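Local coordinates for protein fibrinogen alpha subunit (Gallus gallus, PDB 1M1J) that is probably cut by thrombin and then polymerises, together with the fibrinogen beta and gamma chains, into the insoluble fibrin matrix of blood clots, at residues 140-145 with 181-186; 154-159 with 172-177. One frame throughout, in Å; residues are numbered along the deposited sequence.

Contact 1 (140-145 with 181-186); sequences SIQEQV and NIQKHL
Leu186 overlaps Ile141, its methyl CD1 lying 3.7 Å from CG2 of Ile141, the two side chains crossing at a slant. In Ile141 the longer branch, CG1, runs beside the backbone N (chi1 -73°), which leaves CG2 anti to that N and facing Leu186. One turn further along helix 82-160, Val145 makes the second apolar touch, its CG2 standing 4.0 Å from CG2 of Ile182. On Ile182 this gamma-methyl does the touching, while the end of the longer branch leads away. Along one flank of these two apolar touches the carboxamides of Gln142 and Gln183 meet. Both chains leave with CG anti to the backbone N and bend at the next bond, which brings each amide in toward the other helix. The chains cross at about a right angle, yet the amide planes are only 23° apart. The amide of Gln142 also lies beside CB of Leu186. The short helical segments run antiparallel at 161°, with axes 11.1 Å apart, so the contact is made by side chains reaching across. One chain of another protein packs on Ile141, Ile182 and Leu186, and a second also reaches Ile141. Branched aliphatic groups, flanked by two uncharged amides, thus join the returning helix 178-191 to helix 82-160 mainly by apolar burial, with no ion pair between the segments.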
ATOM      1  N   SER D 140      -1.134  44.064 124.611  1.00 51.26           N
ATOM      2  CA  SER D 140      -1.152  45.134 125.599  1.00 47.89           C
ATOM      3  C   SER D 140      -2.176  44.794 126.693  1.00 50.26           C
ATOM      4  O   SER D 140      -1.919  44.979 127.883  1.00 48.60           O
ATOM      5  CB  SER D 140      -1.510  46.459 124.920  1.00 43.50           C
ATOM      6  OG  SER D 140      -1.067  47.568 125.686  1.00 52.62           O
ATOM      7  N   ILE D 141      -3.331  44.288 126.279  1.00 45.13           N
ATOM      8  CA  ILE D 141      -4.382  43.900 127.211  1.00 45.54           C
ATOM      9  C   ILE D 141      -3.902  42.744 128.086  1.00 48.16           C
ATOM     10  O   ILE D 141      -4.258  42.642 129.263  1.00 42.68           O
ATOM     11  CB  ILE D 141      -5.649  43.449 126.450  1.00 43.15           C
ATOM     12  CG1 ILE D 141      -6.350  44.663 125.840  1.00 30.82           C
ATOM     13  CG2 ILE D 141      -6.571  42.686 127.372  1.00 32.75           C
ATOM     14  CD1 ILE D 141      -7.541  44.302 124.983  1.00 45.31           C
ATOM     15  N   GLN D 142      -3.095  41.868 127.502  1.00 53.46           N
ATOM     16  CA  GLN D 142      -2.575  40.724 128.233  1.00 53.63           C
ATOM     17  C   GLN D 142      -1.565  41.152 129.292  1.00 55.52           C
ATOM     18  O   GLN D 142      -1.561  40.617 130.400  1.00 55.03           O
ATOM     19  CB  GLN D 142      -1.935  39.726 127.268  1.00 51.18           C
ATOM     20  CG  GLN D 142      -1.299  38.521 127.947  1.00 55.59           C
ATOM     21  CD  GLN D 142      -2.242  37.812 128.907  1.00 66.03           C
ATOM     22  OE1 GLN D 142      -2.447  38.259 130.037  1.00 66.04           O
ATOM     23  NE2 GLN D 142      -2.826  36.703 128.458  1.00 46.58           N
ATOM     24  N   GLU D 143      -0.709  42.118 128.972  1.00 47.15           N
ATOM     25  CA  GLU D 143       0.262  42.550 129.956  1.00 52.24           C
ATOM     26  C   GLU D 143      -0.430  43.387 131.021  1.00 56.84           C
ATOM     27  O   GLU D 143       0.014  43.439 132.169  1.00 60.57           O
ATOM     28  CB  GLU D 143       1.424  43.310 129.302  1.00 56.28           C
ATOM     29  CG  GLU D 143       1.082  44.598 128.593  1.00 70.00           C
ATOM     30  CD  GLU D 143       2.297  45.185 127.873  1.00 83.83           C
ATOM     31  OE1 GLU D 143       3.287  45.524 128.556  1.00 91.21           O
ATOM     32  OE2 GLU D 143       2.270  45.300 126.626  1.00 88.42           O
ATOM     33  N   GLN D 144      -1.532  44.027 130.644  1.00 62.66           N
ATOM     34  CA  GLN D 144      -2.295  44.821 131.600  1.00 53.55           C
ATOM     35  C   GLN D 144      -2.968  43.853 132.578  1.00 50.14           C
ATOM     36  O   GLN D 144      -3.028  44.114 133.777  1.00 48.53           O
ATOM     37  CB  GLN D 144      -3.345  45.676 130.884  1.00 50.36           C
ATOM     38  CG  GLN D 144      -4.254  46.455 131.828  1.00 41.63           C
ATOM     39  CD  GLN D 144      -5.083  47.499 131.114  1.00 49.08           C
ATOM     40  OE1 GLN D 144      -4.546  48.479 130.579  1.00 47.51           O
ATOM     41  NE2 GLN D 144      -6.401  47.298 131.092  1.00 37.60           N
ATOM     42  N   VAL D 145      -3.464  42.729 132.066  1.00 43.61           N
ATOM     43  CA  VAL D 145      -4.098  41.741 132.928  1.00 45.30           C
ATOM     44  C   VAL D 145      -3.070  41.183 133.911  1.00 54.91           C
ATOM     45  O   VAL D 145      -3.428  40.644 134.955  1.00 63.85           O
ATOM     46  CB  VAL D 145      -4.703  40.577 132.116  1.00 33.94           C
ATOM     47  CG1 VAL D 145      -5.149  39.464 133.045  1.00 33.63           C
ATOM     48  CG2 VAL D 145      -5.899  41.065 131.317  1.00 33.08           C
ATOM     49  N   ASN D 181     -11.166  34.048 134.525  1.00 86.54           N
ATOM     50  CA  ASN D 181     -12.275  34.092 133.587  1.00 84.25           C
ATOM     51  C   ASN D 181     -11.893  35.053 132.459  1.00 82.58           C
ATOM     52  O   ASN D 181     -12.261  34.860 131.298  1.00 79.30           O
ATOM     53  CB  ASN D 181     -13.540  34.568 134.297  1.00 89.64           C
ATOM     54  CG  ASN D 181     -14.789  34.343 133.473  1.00 98.60           C
ATOM     55  OD1 ASN D 181     -15.905  34.515 133.959  1.00108.04           O
ATOM     56  ND2 ASN D 181     -14.609  33.956 132.214  1.00103.87           N
ATOM     57  N   ILE D 182     -11.147  36.095 132.812  1.00 79.68           N
ATOM     58  CA  ILE D 182     -10.690  37.061 131.826  1.00 71.28           C
ATOM     59  C   ILE D 182      -9.663  36.358 130.963  1.00 75.58           C
ATOM     60  O   ILE D 182      -9.722  36.417 129.737  1.00 78.19           O
ATOM     61  CB  ILE D 182      -9.995  38.264 132.481  1.00 67.08           C
ATOM     62  CG1 ILE D 182     -10.991  39.045 133.330  1.00 59.31           C
ATOM     63  CG2 ILE D 182      -9.368  39.141 131.416  1.00 60.49           C
ATOM     64  CD1 ILE D 182     -12.250  39.409 132.591  1.00 73.82           C
ATOM     65  N   GLN D 183      -8.718  35.691 131.619  1.00 76.16           N
ATOM     66  CA  GLN D 183      -7.663  34.975 130.917  1.00 72.59           C
ATOM     67  C   GLN D 183      -8.267  33.893 130.031  1.00 72.89           C
ATOM     68  O   GLN D 183      -7.644  33.440 129.071  1.00 78.26           O
ATOM     69  CB  GLN D 183      -6.686  34.353 131.913  1.00 67.91           C
ATOM     70  CG  GLN D 183      -5.399  33.867 131.271  1.00 66.34           C
ATOM     71  CD  GLN D 183      -4.625  34.984 130.578  1.00 74.90           C
ATOM     72  OE1 GLN D 183      -3.994  35.828 131.230  1.00 63.66           O
ATOM     73  NE2 GLN D 183      -4.677  34.998 129.248  1.00 66.95           N
ATOM     74  N   LYS D 184      -9.485  33.483 130.356  1.00 65.00           N
ATOM     75  CA  LYS D 184     -10.162  32.475 129.565  1.00 70.75           C
ATOM     76  C   LYS D 184     -10.462  33.101 128.202  1.00 78.34           C
ATOM     77  O   LYS D 184     -10.254  32.477 127.161  1.00 84.10           O
ATOM     78  CB  LYS D 184     -11.457  32.053 130.252  1.00 73.70           C
ATOM     79  CG  LYS D 184     -11.958  30.679 129.848  1.00 75.43           C
ATOM     80  CD  LYS D 184     -13.158  30.261 130.692  1.00 81.41           C
ATOM     81  CE  LYS D 184     -12.859  30.353 132.190  1.00 85.64           C
ATOM     82  NZ  LYS D 184     -11.635  29.594 132.582  1.00 83.13           N
ATOM     83  N   HIS D 185     -10.939  34.344 128.215  1.00 80.03           N
ATOM     84  CA  HIS D 185     -11.250  35.059 126.981  1.00 73.70           C
ATOM     85  C   HIS D 185     -10.006  35.363 126.156  1.00 71.37           C
ATOM     86  O   HIS D 185      -9.984  35.109 124.957  1.00 73.64           O
ATOM     87  CB  HIS D 185     -11.972  36.372 127.282  1.00 77.62           C
ATOM     88  CG  HIS D 185     -13.393  36.198 127.716  1.00 82.99           C
ATOM     89  ND1 HIS D 185     -14.285  35.399 127.035  1.00 86.19           N
ATOM     90  CD2 HIS D 185     -14.086  36.749 128.740  1.00 83.14           C
ATOM     91  CE1 HIS D 185     -15.467  35.465 127.619  1.00 86.51           C
ATOM     92  NE2 HIS D 185     -15.373  36.278 128.656  1.00 88.27           N
ATOM     93  N   LEU D 186      -8.977  35.919 126.791  1.00 71.18           N
ATOM     94  CA  LEU D 186      -7.740  36.249 126.087  1.00 70.55           C
ATOM     95  C   LEU D 186      -7.232  35.078 125.251  1.00 74.18           C
ATOM     96  O   LEU D 186      -6.788  35.264 124.116  1.00 75.81           O
ATOM     97  CB  LEU D 186      -6.647  36.673 127.073  1.00 66.03           C
ATOM     98  CG  LEU D 186      -6.665  38.099 127.619  1.00 57.56           C
ATOM     99  CD1 LEU D 186      -6.408  39.100 126.505  1.00 53.09           C
ATOM    100  CD2 LEU D 186      -7.998  38.355 128.272  1.00 74.74           C
TER

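Contact 2 (154-159 with 172-177); sequences DIDIKI and YQVDKE
OD2 of Asp156 lies against the backbone of residues 172-174, with CA of Gln173 3.6 Å away and the backbone N of Val174 3.4 Å away. The sound polar bond of this carboxylate is the salt bridge from its OD1 to Arg160 NH1, which would probably offset the negative charge here. OD2 also lies at the edge of the Tyr172 ring, near its plane, 3.7 Å from CD2. The carbonyl O of Tyr172 stands 3.0 Å from Asp156 OD2; both are acceptors, so this closeness is not a hydrogen bond. With CG anti to the backbone N (chi1 173°), Asp156 swings its acid toward the passing segment, although its CB bond does not point there. That CB packs on CG1 of Val174 at 3.6 Å, the side chains crossing at about a right angle. Near the end of the helix, CD1 of Ile159 only brushes CB of Tyr172, at 4.5 Å. The Tyr172 hydroxyl is held at its far end by a hydrogen bond with Glu152 OE1, so the ring spans from Asp156 back along the helix. Replacing Asp156 by an alanine would probably leave Arg160 without this ionic partner and open a gap beside the Tyr172 ring edge and the backbone of Gln173. The non-helical segment 172-177 is thus laid against the end of a coiled-coil helix, an arrangement belonging to the chain reversal by which the fibrinogen alpha chain folds back as a fourth strand.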
ATOM      1  N   ASP D 154      -2.056  44.283 145.645  1.00 33.64           N
ATOM      2  CA  ASP D 154      -1.268  45.277 146.370  1.00 35.12           C
ATOM      3  C   ASP D 154      -2.219  46.213 147.121  1.00 41.18           C
ATOM      4  O   ASP D 154      -2.023  46.504 148.299  1.00 48.24           O
ATOM      5  CB  ASP D 154      -0.405  46.097 145.408  1.00 35.51           C
ATOM      6  CG  ASP D 154       0.672  46.909 146.126  1.00 49.89           C
ATOM      7  OD1 ASP D 154       1.004  48.025 145.659  1.00 50.75           O
ATOM      8  OD2 ASP D 154       1.201  46.426 147.150  1.00 63.18           O
ATOM      9  N   ILE D 155      -3.257  46.679 146.439  1.00 37.80           N
ATOM     10  CA  ILE D 155      -4.210  47.574 147.063  1.00 39.07           C
ATOM     11  C   ILE D 155      -4.998  46.884 148.169  1.00 43.55           C
ATOM     12  O   ILE D 155      -5.299  47.501 149.187  1.00 44.76           O
ATOM     13  CB  ILE D 155      -5.176  48.161 146.026  1.00 42.32           C
ATOM     14  CG1 ILE D 155      -4.374  48.966 144.993  1.00 44.14           C
ATOM     15  CG2 ILE D 155      -6.203  49.049 146.715  1.00 37.30           C
ATOM     16  CD1 ILE D 155      -5.180  49.448 143.791  1.00 29.59           C
ATOM     17  N   ASP D 156      -5.325  45.608 147.978  1.00 35.86           N
ATOM     18  CA  ASP D 156      -6.072  44.867 148.990  1.00 35.84           C
ATOM     19  C   ASP D 156      -5.278  44.862 150.290  1.00 42.55           C
ATOM     20  O   ASP D 156      -5.806  45.116 151.371  1.00 49.15           O
ATOM     21  CB  ASP D 156      -6.317  43.428 148.528  1.00 45.53           C
ATOM     22  CG  ASP D 156      -6.950  42.559 149.608  1.00 43.51           C
ATOM     23  OD1 ASP D 156      -6.271  42.249 150.603  1.00 65.63           O
ATOM     24  OD2 ASP D 156      -8.130  42.182 149.470  1.00 62.70           O
ATOM     25  N   ILE D 157      -3.995  44.572 150.164  1.00 43.32           N
ATOM     26  CA  ILE D 157      -3.101  44.520 151.300  1.00 38.48           C
ATOM     27  C   ILE D 157      -2.944  45.896 151.937  1.00 41.37           C
ATOM     28  O   ILE D 157      -3.027  46.036 153.157  1.00 41.76           O
ATOM     29  CB  ILE D 157      -1.724  43.975 150.853  1.00 38.58           C
ATOM     30  CG1 ILE D 157      -1.844  42.474 150.579  1.00 45.06           C
ATOM     31  CG2 ILE D 157      -0.662  44.246 151.901  1.00 31.58           C
ATOM     32  CD1 ILE D 157      -0.579  41.852 150.014  1.00 47.85           C
ATOM     33  N   LYS D 158      -2.734  46.914 151.113  1.00 37.64           N
ATOM     34  CA  LYS D 158      -2.554  48.257 151.634  1.00 38.03           C
ATOM     35  C   LYS D 158      -3.813  48.881 152.243  1.00 46.86           C
ATOM     36  O   LYS D 158      -3.718  49.640 153.210  1.00 53.89           O
ATOM     37  CB  LYS D 158      -1.962  49.161 150.549  1.00 35.98           C
ATOM     38  CG  LYS D 158      -0.530  48.772 150.164  1.00 26.45           C
ATOM     39  CD  LYS D 158       0.050  49.718 149.144  1.00 39.29           C
ATOM     40  CE  LYS D 158       1.496  49.375 148.796  1.00 43.03           C
ATOM     41  NZ  LYS D 158       2.087  50.376 147.842  1.00 38.58           N
ATOM     42  N   ILE D 159      -4.988  48.572 151.698  1.00 43.81           N
ATOM     43  CA  ILE D 159      -6.213  49.121 152.266  1.00 36.82           C
ATOM     44  C   ILE D 159      -6.409  48.501 153.640  1.00 40.91           C
ATOM     45  O   ILE D 159      -6.733  49.193 154.604  1.00 45.08           O
ATOM     46  CB  ILE D 159      -7.466  48.797 151.415  1.00 29.92           C
ATOM     47  CG1 ILE D 159      -7.597  49.790 150.266  1.00 23.60           C
ATOM     48  CG2 ILE D 159      -8.732  48.904 152.273  1.00 24.52           C
ATOM     49  CD1 ILE D 159      -8.723  49.428 149.291  1.00 26.30           C
ATOM     50  N   TYR D 172     -12.323  45.040 151.652  1.00 39.65           N
ATOM     51  CA  TYR D 172     -12.206  44.791 150.232  1.00 43.20           C
ATOM     52  C   TYR D 172     -11.582  43.412 150.123  1.00 48.57           C
ATOM     53  O   TYR D 172     -10.621  43.096 150.828  1.00 48.33           O
ATOM     54  CB  TYR D 172     -11.314  45.814 149.532  1.00 36.60           C
ATOM     55  CG  TYR D 172     -11.161  45.504 148.056  1.00 45.56           C
ATOM     56  CD1 TYR D 172     -12.116  45.934 147.128  1.00 43.55           C
ATOM     57  CD2 TYR D 172     -10.101  44.717 147.595  1.00 43.07           C
ATOM     58  CE1 TYR D 172     -12.018  45.585 145.772  1.00 48.66           C
ATOM     59  CE2 TYR D 172      -9.994  44.359 146.245  1.00 55.16           C
ATOM     60  CZ  TYR D 172     -10.954  44.795 145.339  1.00 57.39           C
ATOM     61  OH  TYR D 172     -10.847  44.438 144.010  1.00 50.03           O
ATOM     62  N   GLN D 173     -12.128  42.592 149.239  1.00 50.78           N
ATOM     63  CA  GLN D 173     -11.629  41.241 149.072  1.00 52.01           C
ATOM     64  C   GLN D 173     -11.331  40.992 147.597  1.00 52.62           C
ATOM     65  O   GLN D 173     -12.165  41.283 146.737  1.00 58.67           O
ATOM     66  CB  GLN D 173     -12.685  40.255 149.586  1.00 53.63           C
ATOM     67  CG  GLN D 173     -12.127  39.022 150.262  1.00 61.84           C
ATOM     68  CD  GLN D 173     -11.273  39.363 151.466  1.00 67.17           C
ATOM     69  OE1 GLN D 173     -11.757  39.913 152.457  1.00 51.66           O
ATOM     70  NE2 GLN D 173      -9.989  39.044 151.381  1.00 77.61           N
ATOM     71  N   VAL D 174     -10.141  40.470 147.305  1.00 55.71           N
ATOM     72  CA  VAL D 174      -9.747  40.172 145.924  1.00 59.76           C
ATOM     73  C   VAL D 174     -10.545  38.987 145.403  1.00 61.69           C
ATOM     74  O   VAL D 174     -10.668  37.973 146.091  1.00 53.59           O
ATOM     75  CB  VAL D 174      -8.248  39.818 145.814  1.00 52.78           C
ATOM     76  CG1 VAL D 174      -7.403  41.057 146.029  1.00 55.97           C
ATOM     77  CG2 VAL D 174      -7.893  38.747 146.837  1.00 68.79           C
ATOM     78  N   ASP D 175     -11.078  39.115 144.189  1.00 68.91           N
ATOM     79  CA  ASP D 175     -11.868  38.045 143.585  1.00 77.68           C
ATOM     80  C   ASP D 175     -11.064  36.754 143.374  1.00 78.16           C
ATOM     81  O   ASP D 175     -11.591  35.655 143.566  1.00 78.21           O
ATOM     82  CB  ASP D 175     -12.445  38.512 142.245  1.00 90.74           C
ATOM     83  CG  ASP D 175     -13.539  37.588 141.726  1.00103.17           C
ATOM     84  OD1 ASP D 175     -13.300  36.364 141.632  1.00107.53           O
ATOM     85  OD2 ASP D 175     -14.638  38.091 141.408  1.00109.06           O
ATOM     86  N   LYS D 176      -9.798  36.891 142.979  1.00 79.61           N
ATOM     87  CA  LYS D 176      -8.908  35.746 142.738  1.00 84.67           C
ATOM     88  C   LYS D 176      -9.390  34.812 141.636  1.00 87.69           C
ATOM     89  O   LYS D 176      -8.733  33.813 141.333  1.00 83.23           O
ATOM     90  CB  LYS D 176      -8.702  34.927 144.019  1.00 78.36           C
ATOM     91  CG  LYS D 176      -7.423  35.257 144.779  1.00 74.65           C
ATOM     92  CD  LYS D 176      -7.272  34.385 146.019  1.00 70.89           C
ATOM     93  CE  LYS D 176      -6.036  34.768 146.823  1.00 75.34           C
ATOM     94  NZ  LYS D 176      -5.885  33.940 148.062  1.00 70.09           N
ATOM     95  N   GLU D 177     -10.535  35.138 141.046  1.00 91.71           N
ATOM     96  CA  GLU D 177     -11.110  34.327 139.982  1.00 93.56           C
ATOM     97  C   GLU D 177     -11.589  35.187 138.821  1.00 93.04           C
ATOM     98  O   GLU D 177     -11.673  34.722 137.681  1.00 94.29           O
ATOM     99  CB  GLU D 177     -12.274  33.488 140.521  1.00100.79           C
ATOM    100  CG  GLU D 177     -11.843  32.318 141.398  1.00107.13           C
ATOM    101  CD  GLU D 177     -12.987  31.372 141.712  1.00112.66           C
ATOM    102  OE1 GLU D 177     -12.728  30.302 142.306  1.00111.61           O
ATOM    103  OE2 GLU D 177     -14.145  31.699 141.367  1.00109.83           O
TER

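In the fold
Contact 1 and contact 2 lie on the same long helix, 82-160, with centres 18 Å apart, and mark successive stages of one reversal. The chain leaves that helix, passes Cys162 and Cys166, which form interchain disulfides with the gamma and beta chains, and returns first as the loop of contact 2, then as helix 178-191 in contact 1. Contact 2 therefore holds the part nearer the turn, 70 Å from the chain's centre, and contact 1 the part further back, 51 Å from it. The join changes from a carboxylate laid against loop backbone to aliphatic helix packing. Other protein chains touch both contacts, as suits a multi-chain coiled coil.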